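Local coordinates for outer membrane protein SusF (Bacteroides thetaiotaomicron, PDB 4FE9), which binds starch at the cell surface through its carbohydrate-binding modules before the starch is transported into the periplasm for degradation, at residues T28-A33 and L54-A59; S48-K53 and D85-V90; I65-L70 and I115-S120; S105-V110 and A247-F252; R111-S116 and V136-Q141. One frame throughout, in Å; residues are numbered along the deposited sequence.

Interaction 1: residues T28-A33 and L54-A59; sequences TATFTA and LSSTTA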
# COMPACT_ATOMS: atom_id res chain seq x y z
N THR A 28 -1.14 -15.95 42.40
CA THR A 28 -0.44 -14.91 41.68
C THR A 28 1.05 -15.19 41.55
O THR A 28 1.61 -16.01 42.27
CB THR A 28 -0.70 -13.48 42.26
OG1 THR A 28 -0.31 -13.44 43.61
CG2 THR A 28 -2.18 -13.11 42.15
N ALA A 29 1.66 -14.60 40.55
CA ALA A 29 3.12 -14.62 40.43
C ALA A 29 3.60 -13.21 40.14
O ALA A 29 2.90 -12.44 39.50
CB ALA A 29 3.54 -15.56 39.32
N THR A 30 4.83 -12.92 40.53
CA THR A 30 5.43 -11.65 40.20
C THR A 30 6.69 -11.88 39.44
O THR A 30 7.52 -12.67 39.85
CB THR A 30 5.75 -10.82 41.46
OG1 THR A 30 4.52 -10.55 42.15
CG2 THR A 30 6.42 -9.48 41.08
N PHE A 31 6.71 -11.35 38.24
CA PHE A 31 7.89 -11.39 37.37
C PHE A 31 8.61 -10.05 37.40
O PHE A 31 7.97 -8.98 37.44
CB PHE A 31 7.45 -11.65 35.95
CG PHE A 31 6.86 -13.01 35.76
CD1 PHE A 31 7.68 -14.11 35.51
CD2 PHE A 31 5.48 -13.19 35.85
CE1 PHE A 31 7.14 -15.40 35.46
CE2 PHE A 31 4.92 -14.44 35.67
CZ PHE A 31 5.76 -15.57 35.51
N THR A 32 9.93 -10.10 37.20
CA THR A 32 10.74 -8.89 36.99
C THR A 32 11.62 -9.04 35.76
O THR A 32 12.00 -10.16 35.39
CB THR A 32 11.67 -8.63 38.19
OG1 THR A 32 12.48 -9.78 38.39
CG2 THR A 32 10.85 -8.36 39.48
N ALA A 33 12.02 -7.91 35.17
CA ALA A 33 12.93 -7.95 34.00
C ALA A 33 14.28 -8.53 34.41
O ALA A 33 14.70 -8.38 35.55
CB ALA A 33 13.09 -6.53 33.36
N LEU A 54 11.13 -15.09 37.65
CA LEU A 54 10.02 -15.23 38.59
C LEU A 54 10.49 -14.93 39.99
O LEU A 54 11.37 -15.60 40.51
CB LEU A 54 9.43 -16.66 38.54
CG LEU A 54 8.40 -16.93 39.64
CD1 LEU A 54 7.19 -16.04 39.41
CD2 LEU A 54 8.00 -18.37 39.64
N SER A 55 10.01 -13.84 40.54
CA SER A 55 10.56 -13.34 41.80
C SER A 55 9.83 -13.92 42.99
O SER A 55 10.43 -14.23 44.00
CB SER A 55 10.50 -11.82 41.85
OG SER A 55 11.51 -11.29 41.00
N SER A 56 8.51 -14.03 42.86
CA SER A 56 7.71 -14.59 43.93
C SER A 56 6.39 -15.10 43.39
O SER A 56 5.97 -14.75 42.29
CB SER A 56 7.44 -13.53 45.01
OG SER A 56 6.58 -12.52 44.49
N THR A 57 5.74 -15.91 44.18
CA THR A 57 4.44 -16.45 43.83
C THR A 57 3.69 -16.73 45.11
O THR A 57 4.31 -17.03 46.13
CB THR A 57 4.62 -17.79 43.08
OG1 THR A 57 3.35 -18.20 42.54
CG2 THR A 57 5.15 -18.85 44.00
N THR A 58 2.36 -16.74 45.05
CA THR A 58 1.60 -17.21 46.18
C THR A 58 1.36 -18.71 46.16
O THR A 58 0.71 -19.23 47.06
CB THR A 58 0.25 -16.49 46.34
OG1 THR A 58 -0.58 -16.78 45.22
CG2 THR A 58 0.44 -14.95 46.48
N ALA A 59 2.00 -19.41 45.24
CA ALA A 59 1.94 -20.89 45.24
C ALA A 59 2.75 -21.46 46.39
O ALA A 59 3.70 -20.85 46.86
CB ALA A 59 2.44 -21.44 43.92
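Thr28 O takes two hydrogen bonds from segment 54-59, one from the hydroxyl Thr57 OG1 at 2.8 Å and one from the amide Thr58 N at 3.0 Å, and the two donors arrive from opposite faces of its carbonyl plane. Thr58 OG1 answers by accepting from Thr28 N in a nearly straight bond (N-H...O 172°). A chi1 of -170° at Thr57 carries OG1 across to Thr28 and also lets it accept from Ala59 N, an ST turn at the strand end. Further along, Thr30 O is met by Ser55 N at 2.8 Å and more weakly by Ser56 N, while Thr30 N binds Ser56 O. Ser55 and Ser56 thus share one opposing residue, a classic beta bulge in an otherwise regular antiparallel pair of the N-terminal domain's sheet. On the buried face, Leu54 CD1 packs 3.7 Å from Ala29 CB and lies over one face of the Phe31 ring toward its rim, a CH-pi contact 4.3 Å from the centroid. At the bulge itself, Thr32 OG1 and Ser55 OG are hydrogen-bonded at 3.2 Å. Strand 128-141, next to 27-33 in the sheet, brings Leu131 to Ala29 and Thr57 and Val136 to Phe31; Ile117 of strand 111-122 also packs on Phe31.

Interaction 2: residues S48-K53 and D85-V90; sequences SVEIAK and DHVFKV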
# COMPACT_ATOMS: atom_id res chain seq x y z
N SER A 48 23.50 -16.41 24.99
CA SER A 48 22.18 -16.44 25.61
C SER A 48 22.04 -15.29 26.62
O SER A 48 23.04 -14.82 27.18
CB SER A 48 22.00 -17.76 26.30
OG SER A 48 22.82 -17.81 27.44
N VAL A 49 20.82 -14.80 26.80
CA VAL A 49 20.56 -13.69 27.73
C VAL A 49 19.42 -14.05 28.67
O VAL A 49 18.51 -14.77 28.29
CB VAL A 49 20.19 -12.40 26.96
CG1 VAL A 49 21.45 -11.81 26.26
CG2 VAL A 49 19.12 -12.70 25.93
N GLU A 50 19.45 -13.47 29.87
CA GLU A 50 18.39 -13.62 30.83
C GLU A 50 17.46 -12.48 30.69
O GLU A 50 17.81 -11.33 31.05
CB GLU A 50 18.96 -13.58 32.24
CG GLU A 50 20.35 -14.17 32.34
CD GLU A 50 20.76 -14.49 33.80
OE1 GLU A 50 20.44 -13.70 34.72
OE2 GLU A 50 21.46 -15.50 34.01
N ILE A 51 16.21 -12.76 30.35
CA ILE A 51 15.30 -11.68 30.03
C ILE A 51 14.23 -11.41 31.09
O ILE A 51 13.60 -10.34 31.09
CB ILE A 51 14.70 -11.83 28.62
CG1 ILE A 51 13.85 -13.10 28.54
CG2 ILE A 51 15.80 -11.87 27.58
CD1 ILE A 51 13.04 -13.19 27.23
N ALA A 52 14.03 -12.37 31.99
CA ALA A 52 13.02 -12.23 33.01
C ALA A 52 13.28 -13.21 34.16
O ALA A 52 14.10 -14.13 34.03
CB ALA A 52 11.61 -12.43 32.41
N LYS A 53 12.64 -12.96 35.29
CA LYS A 53 12.83 -13.80 36.48
C LYS A 53 11.50 -13.88 37.21
O LYS A 53 10.76 -12.92 37.24
CB LYS A 53 13.90 -13.19 37.38
CG LYS A 53 14.24 -14.00 38.63
CD LYS A 53 15.34 -13.26 39.46
CE LYS A 53 15.65 -14.00 40.79
NZ LYS A 53 15.50 -15.45 40.63
N ASP A 85 16.69 -21.44 39.40
CA ASP A 85 16.29 -20.25 40.13
C ASP A 85 15.19 -19.45 39.40
O ASP A 85 14.91 -18.31 39.75
CB ASP A 85 17.50 -19.36 40.37
CG ASP A 85 17.63 -18.95 41.82
OD1 ASP A 85 16.84 -18.06 42.27
OD2 ASP A 85 18.36 -19.67 42.56
N HIS A 86 14.57 -20.07 38.40
CA HIS A 86 13.43 -19.47 37.71
C HIS A 86 13.82 -18.16 37.00
O HIS A 86 12.99 -17.27 36.84
CB HIS A 86 12.24 -19.27 38.67
CG HIS A 86 11.74 -20.55 39.27
ND1 HIS A 86 11.99 -20.90 40.58
CD2 HIS A 86 11.11 -21.62 38.71
CE1 HIS A 86 11.50 -22.11 40.81
NE2 HIS A 86 11.00 -22.58 39.69
N VAL A 87 15.00 -18.16 36.41
CA VAL A 87 15.37 -17.16 35.42
C VAL A 87 15.15 -17.68 34.00
O VAL A 87 15.39 -18.83 33.73
CB VAL A 87 16.87 -16.72 35.59
CG1 VAL A 87 17.22 -15.66 34.58
CG2 VAL A 87 17.10 -16.22 36.99
N PHE A 88 14.51 -16.85 33.17
CA PHE A 88 14.17 -17.21 31.79
C PHE A 88 15.24 -16.76 30.82
O PHE A 88 15.67 -15.58 30.83
CB PHE A 88 12.80 -16.61 31.41
CG PHE A 88 11.68 -17.11 32.27
CD1 PHE A 88 10.98 -18.27 31.90
CD2 PHE A 88 11.51 -16.62 33.56
CE1 PHE A 88 10.04 -18.84 32.76
CE2 PHE A 88 10.57 -17.19 34.42
CZ PHE A 88 9.84 -18.30 34.02
N LYS A 89 15.76 -17.71 30.06
CA LYS A 89 16.88 -17.47 29.12
C LYS A 89 16.43 -17.71 27.68
O LYS A 89 15.67 -18.66 27.40
CB LYS A 89 18.03 -18.41 29.43
CG LYS A 89 18.73 -18.16 30.74
CD LYS A 89 20.11 -18.80 30.70
CE LYS A 89 20.59 -19.13 32.09
NZ LYS A 89 22.08 -19.19 32.17
N VAL A 90 16.96 -16.90 26.75
CA VAL A 90 16.77 -17.14 25.34
C VAL A 90 18.12 -17.01 24.64
O VAL A 90 19.04 -16.37 25.16
CB VAL A 90 15.75 -16.14 24.70
CG1 VAL A 90 14.34 -16.37 25.28
CG2 VAL A 90 16.20 -14.68 24.94
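The Phe88 ring turns its edge to strand 48-53: Ala52 O and Lys53 N lie near the ring plane, and CD2 comes within 3.6 Å of Ala52 O. Ile117 and Val67 from other strands of the domain also touch this ring. The backbones are tied by Phe88 N to Ala52 O, with the donor tilted 34° from the carbonyl plane, and by Ile51 N to Phe88 O at 2.9 Å. Toward the other end Val49 and Val90 form an antiparallel hydrogen-bonded pair, each amide bonding to the other's carbonyl. This edge-to-edge pairing places strand 87-91 beside strand 48-57 in the mixed beta-sheet of the N-terminal domain. On the buried side Val90 is the main apolar partner: its CG2 packs 3.7 Å from Val49 CG2 and also meets Ile51 CG2, while Leu95 of helix 92-102 covers all three residues. The opposite face is more polar. Val87 CG1, pointed away from the backbone N by a chi1 of -179°, lies 3.6 Å from Glu50 CB and also meets the carboxylate end of that side chain. Glu50 and Lys89 run side by side, yet OE2 and NZ stay 4.2 Å apart, beyond a salt bridge. Lys53 reaches across to the turn before strand 87-91, its chain extended up to a bend at the last torsion (chi4 33°), which brings NZ to 3.4 Å from Asp85 OD1 in a weak salt bridge.

Interaction 3: residues I65-L70 and I115-S120; sequences IAVNSL and ISINAS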
# COMPACT_ATOMS: atom_id res chain seq x y z
N ILE A 65 7.30 -25.13 38.69
CA ILE A 65 6.77 -24.11 37.78
C ILE A 65 6.81 -24.66 36.36
O ILE A 65 7.85 -25.12 35.92
CB ILE A 65 7.60 -22.81 37.84
CG1 ILE A 65 7.57 -22.20 39.27
CG2 ILE A 65 7.14 -21.81 36.77
CD1 ILE A 65 6.17 -21.82 39.76
N ALA A 66 5.67 -24.64 35.66
CA ALA A 66 5.63 -24.96 34.24
C ALA A 66 5.27 -23.72 33.46
O ALA A 66 4.36 -22.99 33.85
CB ALA A 66 4.60 -26.07 33.95
N VAL A 67 5.87 -23.57 32.29
CA VAL A 67 5.59 -22.39 31.47
C VAL A 67 4.69 -22.74 30.33
O VAL A 67 5.07 -23.54 29.49
CB VAL A 67 6.91 -21.67 30.97
CG1 VAL A 67 6.59 -20.40 30.22
CG2 VAL A 67 7.78 -21.34 32.14
N ASN A 68 3.44 -22.26 30.38
CA ASN A 68 2.42 -22.56 29.36
C ASN A 68 2.64 -21.73 28.11
O ASN A 68 2.30 -22.14 27.01
CB ASN A 68 0.99 -22.24 29.89
CG ASN A 68 0.70 -22.91 31.18
OD1 ASN A 68 1.04 -24.09 31.36
ND2 ASN A 68 0.23 -22.14 32.16
N SER A 69 3.11 -20.50 28.27
CA SER A 69 3.50 -19.72 27.08
C SER A 69 4.38 -18.55 27.45
O SER A 69 4.37 -18.13 28.59
CB SER A 69 2.28 -19.26 26.30
OG SER A 69 1.58 -18.24 26.99
N LEU A 70 5.36 -18.26 26.60
CA LEU A 70 6.16 -17.04 26.74
C LEU A 70 6.10 -16.27 25.45
O LEU A 70 6.48 -16.78 24.40
CB LEU A 70 7.60 -17.40 27.07
CG LEU A 70 8.56 -16.24 27.32
CD1 LEU A 70 9.71 -16.65 28.21
CD2 LEU A 70 9.10 -15.76 26.00
N ILE A 115 7.26 -8.77 27.48
CA ILE A 115 7.33 -10.21 27.72
C ILE A 115 6.19 -10.66 28.60
O ILE A 115 5.98 -10.12 29.69
CB ILE A 115 8.63 -10.59 28.39
CG1 ILE A 115 9.80 -10.03 27.57
CG2 ILE A 115 8.75 -12.08 28.53
CD1 ILE A 115 11.08 -10.05 28.29
N SER A 116 5.38 -11.57 28.08
CA SER A 116 4.24 -12.10 28.82
C SER A 116 4.47 -13.58 29.08
O SER A 116 4.52 -14.37 28.13
CB SER A 116 2.98 -11.95 27.96
OG SER A 116 1.81 -11.98 28.74
N ILE A 117 4.66 -13.95 30.36
CA ILE A 117 4.84 -15.36 30.74
C ILE A 117 3.61 -15.92 31.44
O ILE A 117 3.11 -15.33 32.39
CB ILE A 117 6.05 -15.57 31.65
CG1 ILE A 117 7.33 -15.03 30.99
CG2 ILE A 117 6.23 -17.05 31.95
CD1 ILE A 117 8.53 -15.02 31.90
N ASN A 118 3.01 -16.93 30.83
CA ASN A 118 1.85 -17.59 31.42
C ASN A 118 2.35 -18.89 32.06
O ASN A 118 2.85 -19.79 31.35
CB ASN A 118 0.80 -17.88 30.31
CG ASN A 118 -0.47 -18.51 30.84
OD1 ASN A 118 -0.44 -19.40 31.73
ND2 ASN A 118 -1.58 -18.15 30.25
N ALA A 119 2.44 -18.90 33.39
CA ALA A 119 2.97 -20.06 34.08
C ALA A 119 1.90 -20.76 34.94
O ALA A 119 0.88 -20.16 35.30
CB ALA A 119 4.18 -19.66 34.95
N SER A 120 2.19 -22.01 35.32
CA SER A 120 1.38 -22.76 36.28
C SER A 120 2.25 -23.38 37.34
O SER A 120 3.43 -23.67 37.11
CB SER A 120 0.56 -23.85 35.58
OG SER A 120 -0.44 -23.27 34.77
O HOH W 1 2.25 -15.62 27.41
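Asn68 reaches over strand 115-120 with every part of its side chain in contact. Its CB lies 3.4 Å from Asn118 O, CG comes next to Asn118 OD1 and Ser120 OG, and the tip atom ND2 divides its two hydrogens between these same oxygens, at 2.9 Å from Asn118 OD1 and 2.9 Å from Ser120 OG. Both acceptors lie in the Asn68 amide plane, so the pair of bonds fixes the rotation of that amide. At Asn118 OD1 the donor stands above the carbonyl plane, and the two amide planes are turned 73° to each other. Asn118 sends its amide outward with CG anti to the backbone N (chi1 -177°), and OD1 takes a further hydrogen bond from Gln130 of strand 128-141. Replacing Asn118 by a leucine would probably leave Asn68 ND2 with Ser120 OG as its sole partner here and Gln130 NE2 without its acceptor. Apolar contacts line the other face: Val67 CG1 meets Ile117 CG2 at 3.8 Å, and Leu70 runs alongside Ile117, its CD1 4.0 Å from Ile117 CG1. A water links Ser69 OG to Ser116 O. In the backbone, Asn118 O accepts from both Asn68 N, at 2.7 Å, and Ser69 N, at 3.2 Å on a lone pair. Two consecutive residues facing one across an antiparallel pair define a classic beta bulge, here at the corner where strand 64-72 turns.

Interaction 4: residues S105-V110 and A247-F252; sequences SRASVV and AFNYRF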
# COMPACT_ATOMS: atom_id res chain seq x y z
N SER A 105 11.71 -4.75 10.64
CA SER A 105 12.78 -3.78 10.44
C SER A 105 14.10 -4.26 11.02
O SER A 105 14.15 -4.75 12.18
CB SER A 105 12.37 -2.46 11.04
OG SER A 105 13.44 -1.57 11.09
N ARG A 106 15.17 -4.09 10.25
CA ARG A 106 16.49 -4.27 10.77
C ARG A 106 17.11 -2.98 11.27
O ARG A 106 18.26 -2.97 11.67
CB ARG A 106 17.38 -4.93 9.75
CG ARG A 106 16.69 -6.12 9.04
CD ARG A 106 17.74 -6.97 8.30
NE ARG A 106 18.57 -7.67 9.25
CZ ARG A 106 19.63 -8.42 8.94
NH1 ARG A 106 19.93 -8.66 7.66
NH2 ARG A 106 20.38 -8.95 9.91
N ALA A 107 16.32 -1.91 11.31
CA ALA A 107 16.88 -0.59 11.63
C ALA A 107 17.59 -0.66 13.02
O ALA A 107 17.09 -1.33 13.95
CB ALA A 107 15.79 0.42 11.66
N SER A 108 18.72 0.04 13.18
CA SER A 108 19.45 -0.02 14.43
C SER A 108 18.89 0.97 15.46
O SER A 108 19.59 1.89 15.91
CB SER A 108 20.92 0.22 14.21
OG SER A 108 21.64 0.04 15.41
N VAL A 109 17.66 0.73 15.86
CA VAL A 109 16.89 1.61 16.76
C VAL A 109 16.56 0.79 18.05
O VAL A 109 16.27 -0.42 17.96
CB VAL A 109 15.54 2.02 16.05
CG1 VAL A 109 14.61 2.74 17.03
CG2 VAL A 109 15.84 2.92 14.82
N VAL A 110 16.49 1.46 19.20
CA VAL A 110 16.08 0.76 20.45
C VAL A 110 14.61 0.30 20.39
O VAL A 110 13.69 1.10 20.21
CB VAL A 110 16.30 1.64 21.70
CG1 VAL A 110 15.86 0.90 22.95
CG2 VAL A 110 17.77 2.05 21.80
N ALA A 247 16.06 0.95 2.37
CA ALA A 247 17.42 0.94 2.86
C ALA A 247 17.53 1.54 4.29
O ALA A 247 18.64 1.84 4.76
CB ALA A 247 18.34 1.69 1.91
N PHE A 248 16.39 1.70 4.96
CA PHE A 248 16.40 2.07 6.37
C PHE A 248 15.99 0.87 7.24
O PHE A 248 16.77 0.43 8.09
CB PHE A 248 15.46 3.26 6.63
CG PHE A 248 15.30 3.61 8.10
CD1 PHE A 248 16.36 4.18 8.80
CD2 PHE A 248 14.16 3.18 8.81
CE1 PHE A 248 16.26 4.44 10.18
CE2 PHE A 248 14.05 3.43 10.19
CZ PHE A 248 15.11 4.07 10.87
N ASN A 249 14.86 0.26 6.88
CA ASN A 249 14.42 -1.02 7.48
C ASN A 249 15.09 -2.27 6.92
O ASN A 249 15.04 -3.32 7.54
CB ASN A 249 12.91 -1.16 7.40
CG ASN A 249 12.21 -0.05 8.11
OD1 ASN A 249 12.42 0.15 9.32
ND2 ASN A 249 11.51 0.79 7.35
N TYR A 250 15.84 -2.11 5.82
CA TYR A 250 16.48 -3.26 5.08
C TYR A 250 15.53 -4.40 4.76
O TYR A 250 15.62 -5.49 5.33
CB TYR A 250 17.73 -3.76 5.78
CG TYR A 250 18.92 -2.95 5.45
CD1 TYR A 250 19.09 -1.67 6.00
CD2 TYR A 250 19.75 -3.32 4.39
CE1 TYR A 250 20.12 -0.82 5.56
CE2 TYR A 250 20.79 -2.48 3.96
CZ TYR A 250 20.93 -1.22 4.49
OH TYR A 250 22.00 -0.46 4.11
N ARG A 251 14.55 -4.10 3.95
CA ARG A 251 13.57 -5.07 3.54
C ARG A 251 13.40 -4.88 2.04
O ARG A 251 13.63 -3.78 1.53
CB ARG A 251 12.22 -4.79 4.22
CG ARG A 251 12.02 -5.59 5.54
CD ARG A 251 10.52 -5.95 5.78
NE ARG A 251 10.42 -7.15 6.58
CZ ARG A 251 9.84 -8.28 6.19
NH1 ARG A 251 9.13 -8.31 5.08
NH2 ARG A 251 9.82 -9.31 7.01
N PHE A 252 12.91 -5.92 1.35
CA PHE A 252 12.64 -5.85 -0.07
C PHE A 252 11.28 -6.46 -0.34
O PHE A 252 10.82 -7.31 0.44
CB PHE A 252 13.71 -6.59 -0.84
CG PHE A 252 13.59 -8.09 -0.75
CD1 PHE A 252 14.35 -8.81 0.18
CD2 PHE A 252 12.69 -8.78 -1.56
CE1 PHE A 252 14.22 -10.20 0.29
CE2 PHE A 252 12.53 -10.16 -1.46
CZ PHE A 252 13.31 -10.88 -0.54
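Two hydrogen bonds join the segments, both ending on Asn249. Ser105 OG donates to the side-chain oxygen Asn249 OD1 at 2.7 Å, only modestly tilted from the carbonyl plane, and Arg106 N donates to the backbone Asn249 O at 2.8 Å in an almost straight line (173°). With chi1 at 169° the serine hydroxyl swings to the side of the carbonyl carbon, where it also accepts from Ala107 N at 2.9 Å, closing an ST turn. The Asn249 amide is held at its other end too, as ND2 donates to Asp246 OD2. Apolar contacts gather on Phe248. Ala107 CB sits over one face of its ring, toward the rim, 4.1 Å from the centroid in a CH-pi contact, while Val109 CG2 approaches CZ at 4.2 Å. Carbon packing continues at Arg106, whose CD passes 4.1 Å from Tyr250 CB. The guanidinium makes polar and cation-pi contacts beyond both segments: NH1 bonds to Val225 O, NE to Gln100 OE1, and the group forms a cation-pi pair with Trp227, against which the Tyr250 ring packs edge-to-face. Segment 105-110 lies in the loop between helix 92-102 and strand 111-122. Segment 247-252 covers the turn after strand 241-246 and the start of strand 251-256, with Tyr250 and Arg251 facing Asp246 in a G1 beta bulge. The contact joins the N-terminal domain, consistent with an Ig-like fold, to the first carbohydrate-binding module.

Interaction 5: residues R111-S116 and V136-Q141; sequences RELKIS and VSITLQ. With EDO (1,2-ethanediol), chain D.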
# COMPACT_ATOMS: atom_id res chain seq x y z
N ARG A 111 14.40 -1.02 20.42
CA ARG A 111 13.05 -1.59 20.28
C ARG A 111 12.57 -2.12 21.63
O ARG A 111 13.27 -2.89 22.28
CB ARG A 111 13.05 -2.76 19.27
CG ARG A 111 13.50 -2.36 17.87
CD ARG A 111 12.50 -1.40 17.24
NE ARG A 111 12.76 -1.29 15.80
CZ ARG A 111 12.22 -0.36 15.01
NH1 ARG A 111 11.42 0.58 15.53
NH2 ARG A 111 12.48 -0.39 13.70
N GLU A 112 11.36 -1.77 21.99
CA GLU A 112 10.76 -2.32 23.18
C GLU A 112 10.16 -3.73 22.95
O GLU A 112 9.48 -3.99 21.95
CB GLU A 112 9.68 -1.40 23.68
CG GLU A 112 8.91 -1.98 24.83
CD GLU A 112 8.44 -0.91 25.80
OE1 GLU A 112 8.12 0.21 25.33
OE2 GLU A 112 8.47 -1.17 27.03
N LEU A 113 10.41 -4.62 23.91
CA LEU A 113 9.80 -5.92 23.93
C LEU A 113 9.03 -6.09 25.25
O LEU A 113 9.62 -6.09 26.32
CB LEU A 113 10.87 -6.98 23.85
CG LEU A 113 11.78 -6.98 22.61
CD1 LEU A 113 12.98 -7.89 22.83
CD2 LEU A 113 10.95 -7.43 21.39
N LYS A 114 7.74 -6.38 25.13
CA LYS A 114 6.91 -6.70 26.24
C LYS A 114 6.79 -8.24 26.36
O LYS A 114 6.51 -8.92 25.38
CB LYS A 114 5.56 -6.02 26.05
CG LYS A 114 4.49 -6.35 27.07
CD LYS A 114 3.24 -5.46 26.82
CE LYS A 114 1.97 -6.30 26.57
NZ LYS A 114 1.94 -6.89 25.19
N ILE A 115 7.26 -8.77 27.48
CA ILE A 115 7.33 -10.21 27.72
C ILE A 115 6.19 -10.66 28.60
O ILE A 115 5.98 -10.12 29.69
CB ILE A 115 8.63 -10.59 28.39
CG1 ILE A 115 9.80 -10.03 27.57
CG2 ILE A 115 8.75 -12.08 28.53
CD1 ILE A 115 11.08 -10.05 28.29
N SER A 116 5.38 -11.57 28.08
CA SER A 116 4.24 -12.10 28.82
C SER A 116 4.47 -13.58 29.08
O SER A 116 4.52 -14.37 28.13
CB SER A 116 2.98 -11.95 27.96
OG SER A 116 1.81 -11.98 28.74
N VAL A 136 6.54 -7.83 31.82
CA VAL A 136 7.73 -7.03 32.03
C VAL A 136 8.32 -6.60 30.67
O VAL A 136 7.86 -7.08 29.62
CB VAL A 136 8.81 -7.81 32.83
CG1 VAL A 136 8.23 -8.26 34.22
CG2 VAL A 136 9.30 -9.01 32.06
N SER A 137 9.27 -5.65 30.70
CA SER A 137 9.76 -4.92 29.48
C SER A 137 11.24 -5.08 29.45
O SER A 137 11.90 -4.92 30.48
CB SER A 137 9.51 -3.41 29.58
OG SER A 137 8.16 -3.11 29.48
N ILE A 138 11.78 -5.31 28.25
CA ILE A 138 13.17 -5.05 27.98
C ILE A 138 13.26 -4.34 26.61
O ILE A 138 12.23 -4.12 25.93
CB ILE A 138 14.00 -6.36 27.93
CG1 ILE A 138 13.56 -7.22 26.76
CG2 ILE A 138 13.85 -7.17 29.28
CD1 ILE A 138 14.55 -8.27 26.41
N THR A 139 14.46 -3.90 26.27
CA THR A 139 14.71 -3.36 24.94
C THR A 139 15.94 -3.96 24.31
O THR A 139 16.77 -4.56 25.00
CB THR A 139 14.90 -1.87 24.99
OG1 THR A 139 16.15 -1.58 25.63
CG2 THR A 139 13.72 -1.21 25.74
N LEU A 140 15.96 -3.94 22.98
CA LEU A 140 17.05 -4.50 22.22
C LEU A 140 17.28 -3.61 20.99
O LEU A 140 16.31 -3.16 20.35
CB LEU A 140 16.73 -5.94 21.77
CG LEU A 140 17.77 -6.69 20.91
CD1 LEU A 140 17.85 -8.20 21.24
CD2 LEU A 140 17.50 -6.49 19.42
N GLN A 141 18.53 -3.34 20.70
CA GLN A 141 18.86 -2.54 19.52
C GLN A 141 19.61 -3.40 18.54
O GLN A 141 20.75 -3.82 18.80
CB GLN A 141 19.74 -1.36 19.93
CG GLN A 141 20.16 -0.47 18.72
CD GLN A 141 21.25 0.52 19.10
OE1 GLN A 141 21.50 0.76 20.26
NE2 GLN A 141 21.94 1.04 18.12
C1 EDO D . 25.20 2.29 19.29
O1 EDO D . 24.74 2.75 18.00
C2 EDO D . 25.80 0.90 19.13
O2 EDO D . 26.60 0.83 17.92
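Leu113 and Ile138 meet at the packed side of this antiparallel pair, CD1 to CD1 at 3.9 Å. Ile138 places CG1 between its backbone N and carbonyl carbon (chi1 65°), and from there CG1 touches both Leu113 and the CD1 of Ile115, the latter at 4.1 Å. Ile115 CB in turn rests on Val136 CG2, and Leu113 CD1 reaches Leu140 CB. Leu95 and Thr99 of helix 92-102 cover Leu113, whereas Ile51 of strand 48-57 lies against both Ile115 and Ile138. Cutting Ile138 back to an alanine is likely to leave a gap beside Leu113 CD1 and Ile115 CD1 and to take away part of the cover of Ile51.

The other side is looser and more polar. Glu112, bent at chi2 (147°), brings OE2 to 3.1 Å from Ser137 OG, which donates to it nearly head-on to the C-O bond. Lys114 points its amine away from the partner strand to a salt bridge with Glu74. At the far end Gln141 NE2 makes a hydrogen bond to Ser108 OG and a weak one to a 1,2-ethanediol, probably from the crystallisation liquor.

Between the two sides runs a regular ladder: Arg111, Leu113 and Ile115 each exchange a pair of backbone bonds with Leu140, Ile138 and Val136 respectively, from Leu113 N to Ile138 O at 2.8 Å to Val136 N to Ile115 O at 3.2 Å. This beta hairpin is therefore two-sided in chemistry: apart from Arg111 at its end, one face carries branched aliphatic side chains against the helix and strand 48-57, while the other carries Glu112, Lys114, Ser137 and Thr139.

Overall arrangement
Interactions 1, 2, 3 and 5 all belong to the N-terminal domain, where they pair strands of one mixed sheet; interaction 4, the smallest, stands apart, joining that domain to the first carbohydrate-binding module mainly through loops. Interactions 1 and 2 share strand 48-57, and interactions 3 and 5 share strand 111-122, including Ile115 and Ser116. Their inner faces meet in a common apolar core, where Ile117 is touched by both Phe31 and Phe88. Outward, the chemistry varies: hydroxyls in interaction 1, charges in interaction 2, amides in interaction 3, a carboxylate-hydroxyl bond in interaction 5. Bulges interrupt interactions 1 and 3, whereas the ladder of interaction 5 is regular. Interaction 4 touches interaction 5 through Ser108 and Gln141.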